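Local coordinates for protein N-acylethanolamine-hydrolyzing acid amidase alpha-subunit (Caenorhabditis elegans, PDB 6DY3) that forms the alpha subunit of an autocleaved heterodimer that probably hydrolyses fatty acid amides such as N-palmitoylethanolamine to ethanolamine and free fatty acid, at residues P25-I33 with E73-E84; L37-K48 with E84-M95. All blocks are in the same frame, centred on the assembly; numbering follows the deposited sequence.

In the fold
Both contacts belong to the helical alpha subunit, and their centres lie about 13 Å apart. Along the chain their segments alternate: 25-33, then 37-48, then 73-84, then 84-95. Helix 30-36 of contact 1 is followed directly by helix 40-48 of contact 2, and helix 72-85 serves both, with Glu84 common to the two. The early part of the chain is thus laid against the late part twice, first on helix 72-85, then on its end, the following bend and helix 89-97. The two contacts abut through Ile33 on Ser85 and Ala82 on Ile92. Parts of both also meet the beta subunit, the other product of autocatalytic cleavage.

Contact 1: P25-I33 with E73-E84; sequences PSQRWNQVI and EIQEELKGIASE
Arg28 and Trp29 both reach for Glu77, and Arg28 goes on to Glu73, in a salt-bridge network that pins the turn leading into helix 30-36 onto helix 72-85. The arginine chain is extended from CG to NE, long enough to carry the guanidinium to acids one helical turn apart. Arg28 NH1 lies 2.6 Å from Glu73 OE2, in the guanidinium plane and on the anti lone pair of that oxygen, with the two flat groups nearly perpendicular (88°). Arg28 NH1 also donates, less straightly (132° at the hydrogen), to Glu77 OE2 at 2.8 Å, while Pro25 CG lies over one guanidinium face, toward its rim. Glu77 is buried, and its two oxygens are also met by Arg97 (salt bridge to OE2) and Asn53 (hydrogen bond to OE1) of the beta subunit, which would probably help keep it ionised.

Trp29 occupies the N-cap position of helix 30-36. Over one face of its five-membered ring sits the methyl Ile81 CD1, a CH-pi contact of 4.1 Å to the centroid. The branched Ile81 also offers CG2 to Ile33 CD1. Where the backbones come closest, Gly80 faces Ser26, CA to CA 4.1 Å; having no side chain, it can bring its CA up to Ser26 O in a CA-H...O contact. Farther along, Ile33 CG2 packs on Glu84 CB. At the ring's edge, the indole N-H of Trp29 points almost straight at Glu77 OE1, NE1 to OE1 2.8 Å with 171° at the hydrogen, approaching from above the carboxylate plane.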
# COMPACT_ATOMS: atom_id res chain seq x y z
N PRO A 25 -11.07 -19.68 3.76
CA PRO A 25 -10.02 -18.67 4.00
C PRO A 25 -8.72 -19.24 4.56
O PRO A 25 -7.65 -18.68 4.29
CB PRO A 25 -10.68 -17.71 4.99
CG PRO A 25 -12.14 -17.92 4.83
CD PRO A 25 -12.30 -19.36 4.51
N SER A 26 -8.78 -20.33 5.34
CA SER A 26 -7.57 -20.89 5.93
C SER A 26 -6.65 -21.56 4.92
O SER A 26 -5.53 -21.94 5.29
CB SER A 26 -7.96 -21.90 7.01
OG SER A 26 -8.71 -22.97 6.46
N GLN A 27 -7.08 -21.72 3.67
CA GLN A 27 -6.30 -22.42 2.66
C GLN A 27 -5.83 -21.51 1.53
O GLN A 27 -5.13 -21.98 0.63
CB GLN A 27 -7.13 -23.57 2.07
CG GLN A 27 -7.75 -24.44 3.14
CD GLN A 27 -6.71 -25.10 4.01
OE1 GLN A 27 -5.77 -25.72 3.50
NE2 GLN A 27 -6.79 -24.87 5.31
N ARG A 28 -6.19 -20.23 1.57
CA ARG A 28 -6.01 -19.37 0.40
C ARG A 28 -4.54 -19.03 0.17
O ARG A 28 -4.10 -18.90 -0.98
CB ARG A 28 -6.84 -18.10 0.57
CG ARG A 28 -8.33 -18.34 0.53
CD ARG A 28 -9.09 -17.07 0.86
NE ARG A 28 -10.53 -17.29 0.92
CZ ARG A 28 -11.42 -16.35 1.22
NH1 ARG A 28 -11.02 -15.11 1.47
NH2 ARG A 28 -12.71 -16.64 1.26
N TRP A 29 -3.77 -18.85 1.24
CA TRP A 29 -2.39 -18.40 1.13
C TRP A 29 -1.40 -19.55 1.23
O TRP A 29 -0.19 -19.30 1.38
CB TRP A 29 -2.10 -17.37 2.22
CG TRP A 29 -2.95 -16.14 2.10
CD1 TRP A 29 -4.09 -15.87 2.79
CD2 TRP A 29 -2.73 -15.04 1.22
NE1 TRP A 29 -4.59 -14.65 2.40
CE2 TRP A 29 -3.78 -14.12 1.44
CE3 TRP A 29 -1.74 -14.73 0.28
CZ2 TRP A 29 -3.87 -12.92 0.74
CZ3 TRP A 29 -1.84 -13.53 -0.41
CH2 TRP A 29 -2.89 -12.65 -0.18
N ASN A 30 -1.86 -20.80 1.13
CA ASN A 30 -0.97 -21.94 1.32
C ASN A 30 0.20 -21.89 0.35
O ASN A 30 1.36 -22.04 0.75
CB ASN A 30 -1.75 -23.25 1.15
CG ASN A 30 -2.83 -23.42 2.19
OD1 ASN A 30 -2.86 -22.73 3.20
ND2 ASN A 30 -3.74 -24.35 1.93
N GLN A 31 -0.08 -21.69 -0.94
CA GLN A 31 0.99 -21.74 -1.94
C GLN A 31 1.96 -20.58 -1.76
O GLN A 31 3.18 -20.76 -1.93
CB GLN A 31 0.38 -21.73 -3.34
CG GLN A 31 1.32 -22.22 -4.42
CD GLN A 31 1.84 -23.62 -4.16
OE1 GLN A 31 1.06 -24.57 -4.03
NE2 GLN A 31 3.16 -23.76 -4.07
N VAL A 32 1.45 -19.39 -1.45
CA VAL A 32 2.31 -18.24 -1.21
C VAL A 32 3.27 -18.54 -0.06
O VAL A 32 4.48 -18.30 -0.17
CB VAL A 32 1.46 -16.99 -0.92
CG1 VAL A 32 2.33 -15.83 -0.43
CG2 VAL A 32 0.69 -16.57 -2.17
N ILE A 33 2.74 -19.04 1.06
CA ILE A 33 3.59 -19.34 2.21
C ILE A 33 4.58 -20.44 1.87
O ILE A 33 5.77 -20.36 2.22
CB ILE A 33 2.72 -19.71 3.43
CG1 ILE A 33 1.80 -18.55 3.83
CG2 ILE A 33 3.58 -20.14 4.61
CD1 ILE A 33 2.52 -17.26 4.17
N GLU A 73 -13.73 -14.02 8.31
CA GLU A 73 -12.99 -14.41 7.12
C GLU A 73 -11.50 -14.10 7.28
O GLU A 73 -10.65 -14.96 7.05
CB GLU A 73 -13.56 -13.70 5.89
CG GLU A 73 -12.82 -14.01 4.59
CD GLU A 73 -13.29 -13.15 3.42
OE1 GLU A 73 -14.03 -12.18 3.65
OE2 GLU A 73 -12.91 -13.46 2.28
N ILE A 74 -11.18 -12.87 7.68
CA ILE A 74 -9.78 -12.49 7.82
C ILE A 74 -9.14 -13.27 8.97
O ILE A 74 -7.94 -13.59 8.92
CB ILE A 74 -9.67 -10.97 8.03
CG1 ILE A 74 -10.17 -10.20 6.80
CG2 ILE A 74 -8.23 -10.57 8.35
CD1 ILE A 74 -9.37 -10.45 5.53
N GLN A 75 -9.90 -13.57 10.02
CA GLN A 75 -9.35 -14.36 11.12
C GLN A 75 -8.86 -15.71 10.62
O GLN A 75 -7.77 -16.16 10.98
CB GLN A 75 -10.42 -14.55 12.20
CG GLN A 75 -10.79 -13.28 12.93
CD GLN A 75 -11.88 -13.52 13.96
OE1 GLN A 75 -11.89 -14.56 14.64
NE2 GLN A 75 -12.79 -12.57 14.10
N GLU A 76 -9.66 -16.38 9.79
CA GLU A 76 -9.28 -17.70 9.32
C GLU A 76 -8.07 -17.63 8.39
O GLU A 76 -7.22 -18.53 8.41
CB GLU A 76 -10.47 -18.36 8.62
CG GLU A 76 -11.64 -18.63 9.54
CD GLU A 76 -12.85 -19.19 8.81
OE1 GLU A 76 -12.69 -19.68 7.66
OE2 GLU A 76 -13.96 -19.14 9.37
N GLU A 77 -7.96 -16.57 7.59
CA GLU A 77 -6.78 -16.41 6.75
C GLU A 77 -5.53 -16.27 7.60
O GLU A 77 -4.52 -16.93 7.36
CB GLU A 77 -6.94 -15.20 5.83
CG GLU A 77 -7.99 -15.34 4.76
CD GLU A 77 -7.88 -14.27 3.68
OE1 GLU A 77 -6.86 -13.54 3.68
OE2 GLU A 77 -8.79 -14.15 2.84
N LEU A 78 -5.59 -15.40 8.61
CA LEU A 78 -4.43 -15.20 9.48
C LEU A 78 -4.07 -16.49 10.21
O LEU A 78 -2.89 -16.83 10.34
CB LEU A 78 -4.72 -14.08 10.47
CG LEU A 78 -4.81 -12.68 9.86
CD1 LEU A 78 -5.40 -11.70 10.87
CD2 LEU A 78 -3.44 -12.20 9.37
N LYS A 79 -5.08 -17.22 10.70
CA LYS A 79 -4.81 -18.51 11.33
C LYS A 79 -4.20 -19.49 10.34
O LYS A 79 -3.25 -20.20 10.66
CB LYS A 79 -6.09 -19.07 11.94
CG LYS A 79 -6.56 -18.31 13.18
CD LYS A 79 -7.80 -18.93 13.80
CE LYS A 79 -8.19 -18.19 15.08
NZ LYS A 79 -7.07 -18.11 16.08
N GLY A 80 -4.74 -19.53 9.12
CA GLY A 80 -4.16 -20.39 8.10
C GLY A 80 -2.73 -20.00 7.77
O GLY A 80 -1.88 -20.87 7.56
N ILE A 81 -2.45 -18.70 7.71
CA ILE A 81 -1.08 -18.25 7.45
C ILE A 81 -0.16 -18.70 8.57
O ILE A 81 0.96 -19.16 8.32
CB ILE A 81 -1.05 -16.72 7.26
CG1 ILE A 81 -1.72 -16.34 5.94
CG2 ILE A 81 0.39 -16.19 7.31
CD1 ILE A 81 -1.85 -14.84 5.71
N ALA A 82 -0.60 -18.57 9.82
CA ALA A 82 0.23 -18.97 10.95
C ALA A 82 0.47 -20.47 10.95
O ALA A 82 1.56 -20.93 11.32
CB ALA A 82 -0.42 -18.52 12.26
N SER A 83 -0.53 -21.25 10.54
CA SER A 83 -0.37 -22.69 10.50
C SER A 83 0.59 -23.11 9.39
O SER A 83 1.47 -23.95 9.61
CB SER A 83 -1.73 -23.36 10.32
OG SER A 83 -1.58 -24.76 10.11
N GLU A 84 0.44 -22.53 8.20
CA GLU A 84 1.29 -22.92 7.08
C GLU A 84 2.73 -22.47 7.29
O GLU A 84 3.67 -23.23 7.00
CB GLU A 84 0.74 -22.33 5.78
CG GLU A 84 -0.57 -22.95 5.33
CD GLU A 84 -0.39 -24.39 4.86
OE1 GLU A 84 0.62 -24.68 4.18
OE2 GLU A 84 -1.27 -25.23 5.16

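Contact 2: L37-K48 with E84-M95; sequences LEYLPGVVEETK and ESGLPIGEIVGM. With FUC (alpha-L-fucopyranose), chain I; NAG (2-acetamido-2-deoxy-beta-D-glucopyranose), chain B.
Helix 40-48 packs on the bend between helices 72-85 and 89-97 through the aliphatic side chains Leu40, Val44, Leu87 and Met95, with Val44 at the middle. Val44 CG2 meets Leu87 CD1 at 3.7 Å, the two side chains sliding past each other in opposite directions. Both Val44 methyls, CG1 and CG2, touch Met95 CE, each at 3.6 Å. Beta-branching suits this place, since its two methyls let one residue serve both neighbours. Leu87 CD1 also lies against Leu40 CB, and Leu40 CD1 continues the row onto Ser85 CB.

Helix 72-85 ends at Ser85; Gly86, the first residue beyond it, takes a positive phi that glycine adopts readily, and Pro88 then stands at the N-cap position of the next helix. Leu87, in the link, turns its side chain toward helix 40-48. Ser85 OG hydrogen-bonds to Ile81 O, so this polar group is satisfied on its own helix while its CB serves the apolar row. Past the bend comes helix 89-95, whose N-to-C direction makes 64° with that of helix 40-48; the axes of these segments come within 10.9 Å.

CG and SD of Met95 lie on Thr47, with Met95 SD 3.7 Å from Thr47 CB, and the bend at chi3 (-80°) turns the terminal CE back to Val44. Thr47 hides its hydroxyl by donating from OG1 to Val43 O at 2.7 Å, which leaves CG2 for Met95. Met23 of the beta subunit also packs on Thr47, and Tyr52 of that subunit on Met95. Away from the 84-95 side, Glu38 touches the fucose and Tyr39 the N-acetylglucosamine. Toward the C-terminal end of helix 40-48, Trp60 of helix 56-63 touches both Lys48 and Glu91, whose salt bridge joins Lys48 NZ to Glu91 OE2 at 3.0 Å, the ammonium approaching from above the carboxylate plane.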
# COMPACT_ATOMS: atom_id res chain seq x y z
N LEU A 37 8.61 -19.98 2.32
CA LEU A 37 8.82 -20.46 3.69
C LEU A 37 10.25 -20.22 4.16
O LEU A 37 10.49 -20.06 5.36
CB LEU A 37 8.47 -21.95 3.76
CG LEU A 37 8.49 -22.61 5.13
CD1 LEU A 37 7.38 -22.05 6.00
CD2 LEU A 37 8.37 -24.11 4.99
N GLU A 38 11.20 -20.19 3.22
CA GLU A 38 12.60 -20.02 3.57
C GLU A 38 12.86 -18.67 4.22
O GLU A 38 13.70 -18.55 5.12
CB GLU A 38 13.45 -20.19 2.30
CG GLU A 38 14.91 -19.83 2.44
CD GLU A 38 15.59 -19.63 1.09
OE1 GLU A 38 14.93 -19.86 0.04
OE2 GLU A 38 16.77 -19.23 1.06
N TYR A 39 12.15 -17.63 3.76
CA TYR A 39 12.42 -16.27 4.21
C TYR A 39 11.58 -15.84 5.40
O TYR A 39 11.92 -14.85 6.06
CB TYR A 39 12.17 -15.28 3.06
CG TYR A 39 12.92 -15.61 1.79
CD1 TYR A 39 14.29 -15.40 1.70
CD2 TYR A 39 12.26 -16.12 0.69
CE1 TYR A 39 14.97 -15.69 0.54
CE2 TYR A 39 12.94 -16.42 -0.48
CZ TYR A 39 14.30 -16.20 -0.54
OH TYR A 39 14.98 -16.49 -1.70
N LEU A 40 10.48 -16.55 5.70
CA LEU A 40 9.51 -16.02 6.65
C LEU A 40 10.08 -15.90 8.05
O LEU A 40 9.87 -14.85 8.69
CB LEU A 40 8.25 -16.90 6.64
CG LEU A 40 7.57 -17.04 5.27
CD1 LEU A 40 6.22 -17.73 5.43
CD2 LEU A 40 7.41 -15.70 4.55
N PRO A 41 10.80 -16.89 8.60
CA PRO A 41 11.29 -16.73 9.98
C PRO A 41 12.20 -15.52 10.16
O PRO A 41 12.12 -14.84 11.19
CB PRO A 41 12.03 -18.04 10.24
CG PRO A 41 11.44 -19.01 9.27
CD PRO A 41 11.14 -18.20 8.04
N GLY A 42 13.06 -15.24 9.19
CA GLY A 42 13.95 -14.10 9.31
C GLY A 42 13.21 -12.77 9.20
O GLY A 42 13.57 -11.80 9.86
N VAL A 43 12.17 -12.72 8.36
CA VAL A 43 11.39 -11.49 8.22
C VAL A 43 10.70 -11.16 9.53
O VAL A 43 10.73 -10.01 10.00
CB VAL A 43 10.38 -11.63 7.06
CG1 VAL A 43 9.29 -10.57 7.16
CG2 VAL A 43 11.11 -11.53 5.72
N VAL A 44 10.08 -12.16 10.15
CA VAL A 44 9.38 -11.94 11.41
C VAL A 44 10.36 -11.44 12.46
O VAL A 44 10.14 -10.42 13.11
CB VAL A 44 8.68 -13.22 11.87
CG1 VAL A 44 8.02 -13.02 13.24
CG2 VAL A 44 7.70 -13.72 10.80
N GLU A 45 11.47 -12.17 12.64
CA GLU A 45 12.44 -11.81 13.66
C GLU A 45 12.97 -10.40 13.45
O GLU A 45 13.21 -9.67 14.42
CB GLU A 45 13.59 -12.82 13.67
CG GLU A 45 14.66 -12.52 14.71
CD GLU A 45 15.81 -13.51 14.66
OE1 GLU A 45 15.82 -14.37 13.76
OE2 GLU A 45 16.72 -13.41 15.51
N GLU A 46 13.16 -10.01 12.19
CA GLU A 46 13.71 -8.69 11.90
C GLU A 46 12.66 -7.59 11.99
O GLU A 46 13.00 -6.45 12.35
CB GLU A 46 14.34 -8.69 10.50
CG GLU A 46 15.25 -7.51 10.25
CD GLU A 46 16.38 -7.42 11.26
OE1 GLU A 46 16.94 -8.47 11.65
OE2 GLU A 46 16.71 -6.29 11.68
N THR A 47 11.40 -7.90 11.68
CA THR A 47 10.34 -6.90 11.79
C THR A 47 10.07 -6.54 13.25
O THR A 47 9.85 -5.36 13.57
CB THR A 47 9.06 -7.40 11.12
OG1 THR A 47 9.34 -7.75 9.76
CG2 THR A 47 7.98 -6.34 11.14
N LYS A 48 10.05 -7.53 14.14
CA LYS A 48 9.76 -7.27 15.54
C LYS A 48 10.73 -6.26 16.14
O LYS A 48 10.34 -5.46 17.00
CB LYS A 48 9.82 -8.58 16.35
CG LYS A 48 8.75 -9.61 15.98
CD LYS A 48 8.64 -10.70 17.04
CE LYS A 48 9.97 -11.41 17.30
NZ LYS A 48 9.88 -12.37 18.42
N GLU A 84 0.44 -22.53 8.20
CA GLU A 84 1.29 -22.92 7.08
C GLU A 84 2.73 -22.47 7.29
O GLU A 84 3.67 -23.23 7.00
CB GLU A 84 0.74 -22.33 5.78
CG GLU A 84 -0.57 -22.95 5.33
CD GLU A 84 -0.39 -24.39 4.86
OE1 GLU A 84 0.62 -24.68 4.18
OE2 GLU A 84 -1.27 -25.23 5.16
N SER A 85 2.93 -21.26 7.81
CA SER A 85 4.28 -20.76 8.04
C SER A 85 4.93 -21.38 9.26
O SER A 85 6.17 -21.38 9.36
CB SER A 85 4.25 -19.24 8.19
OG SER A 85 3.50 -18.86 9.33
N GLY A 86 4.14 -21.92 10.19
CA GLY A 86 4.71 -22.41 11.43
C GLY A 86 5.20 -21.31 12.34
O GLY A 86 6.16 -21.52 13.09
N LEU A 87 4.56 -20.14 12.30
CA LEU A 87 4.98 -19.00 13.09
C LEU A 87 3.85 -18.57 14.02
O LEU A 87 2.67 -18.69 13.67
CB LEU A 87 5.36 -17.83 12.17
CG LEU A 87 6.54 -18.15 11.25
CD1 LEU A 87 6.60 -17.17 10.09
CD2 LEU A 87 7.85 -18.17 12.02
N PRO A 88 4.17 -18.04 15.20
CA PRO A 88 3.11 -17.72 16.17
C PRO A 88 2.15 -16.67 15.63
O PRO A 88 2.56 -15.65 15.08
CB PRO A 88 3.90 -17.20 17.38
CG PRO A 88 5.22 -16.79 16.85
CD PRO A 88 5.51 -17.70 15.71
N ILE A 89 0.85 -16.95 15.78
CA ILE A 89 -0.18 -16.11 15.18
C ILE A 89 -0.17 -14.71 15.76
O ILE A 89 -0.43 -13.73 15.05
CB ILE A 89 -1.56 -16.76 15.34
CG1 ILE A 89 -2.62 -15.91 14.64
CG2 ILE A 89 -1.90 -16.94 16.81
CD1 ILE A 89 -3.97 -16.56 14.56
N GLY A 90 0.13 -14.57 17.05
CA GLY A 90 0.15 -13.25 17.65
C GLY A 90 1.13 -12.32 16.96
O GLY A 90 0.87 -11.11 16.84
N GLU A 91 2.26 -12.85 16.52
CA GLU A 91 3.24 -12.03 15.81
C GLU A 91 2.73 -11.68 14.41
O GLU A 91 2.90 -10.54 13.96
CB GLU A 91 4.58 -12.76 15.74
CG GLU A 91 5.23 -12.98 17.10
CD GLU A 91 6.56 -13.72 17.03
OE1 GLU A 91 6.93 -14.19 15.93
OE2 GLU A 91 7.24 -13.83 18.07
N ILE A 92 2.09 -12.63 13.74
CA ILE A 92 1.55 -12.37 12.41
C ILE A 92 0.46 -11.31 12.47
O ILE A 92 0.39 -10.41 11.62
CB ILE A 92 1.06 -13.68 11.77
CG1 ILE A 92 2.27 -14.53 11.38
CG2 ILE A 92 0.13 -13.41 10.58
CD1 ILE A 92 1.93 -15.92 10.92
N VAL A 93 -0.42 -11.41 13.47
CA VAL A 93 -1.46 -10.39 13.64
C VAL A 93 -0.83 -9.03 13.92
O VAL A 93 -1.26 -8.01 13.36
CB VAL A 93 -2.42 -10.81 14.78
CG1 VAL A 93 -3.36 -9.65 15.16
CG2 VAL A 93 -3.22 -12.04 14.38
N GLY A 94 0.18 -8.99 14.79
CA GLY A 94 0.82 -7.73 15.10
C GLY A 94 1.43 -7.05 13.89
O GLY A 94 1.26 -5.85 13.68
N MET A 95 2.17 -7.82 13.07
CA MET A 95 2.78 -7.21 11.89
C MET A 95 1.74 -6.69 10.92
O MET A 95 1.94 -5.64 10.29
CB MET A 95 3.71 -8.20 11.19
CG MET A 95 5.03 -8.38 11.90
SD MET A 95 6.11 -9.57 11.10
CE MET A 95 5.39 -11.07 11.72
C1 FUC I . 19.35 -16.13 3.14
C2 FUC I . 18.88 -15.19 4.31
C3 FUC I . 17.60 -15.69 4.98
C4 FUC I . 17.65 -17.20 5.12
C5 FUC I . 17.64 -17.85 3.74
C6 FUC I . 18.25 -19.26 3.74
O2 FUC I . 18.73 -13.84 3.89
O3 FUC I . 17.46 -15.13 6.29
O4 FUC I . 18.82 -17.58 5.83
O5 FUC I . 18.34 -17.06 2.72
C1 NAG B . 17.02 -12.40 -0.18
C2 NAG B . 17.76 -11.19 0.40
C3 NAG B . 19.28 -11.42 0.41
C4 NAG B . 19.63 -12.78 1.00
C5 NAG B . 18.82 -13.87 0.31
C6 NAG B . 19.02 -15.26 0.89
C7 NAG B . 17.60 -9.88 -1.67
C8 NAG B . 17.24 -8.56 -2.28
N2 NAG B . 17.44 -9.98 -0.34
O3 NAG B . 19.90 -10.39 1.17
O4 NAG B . 21.02 -13.05 0.83
O5 NAG B . 17.43 -13.58 0.48
O6 NAG B . 19.80 -15.24 2.08
O7 NAG B . 18.02 -10.81 -2.34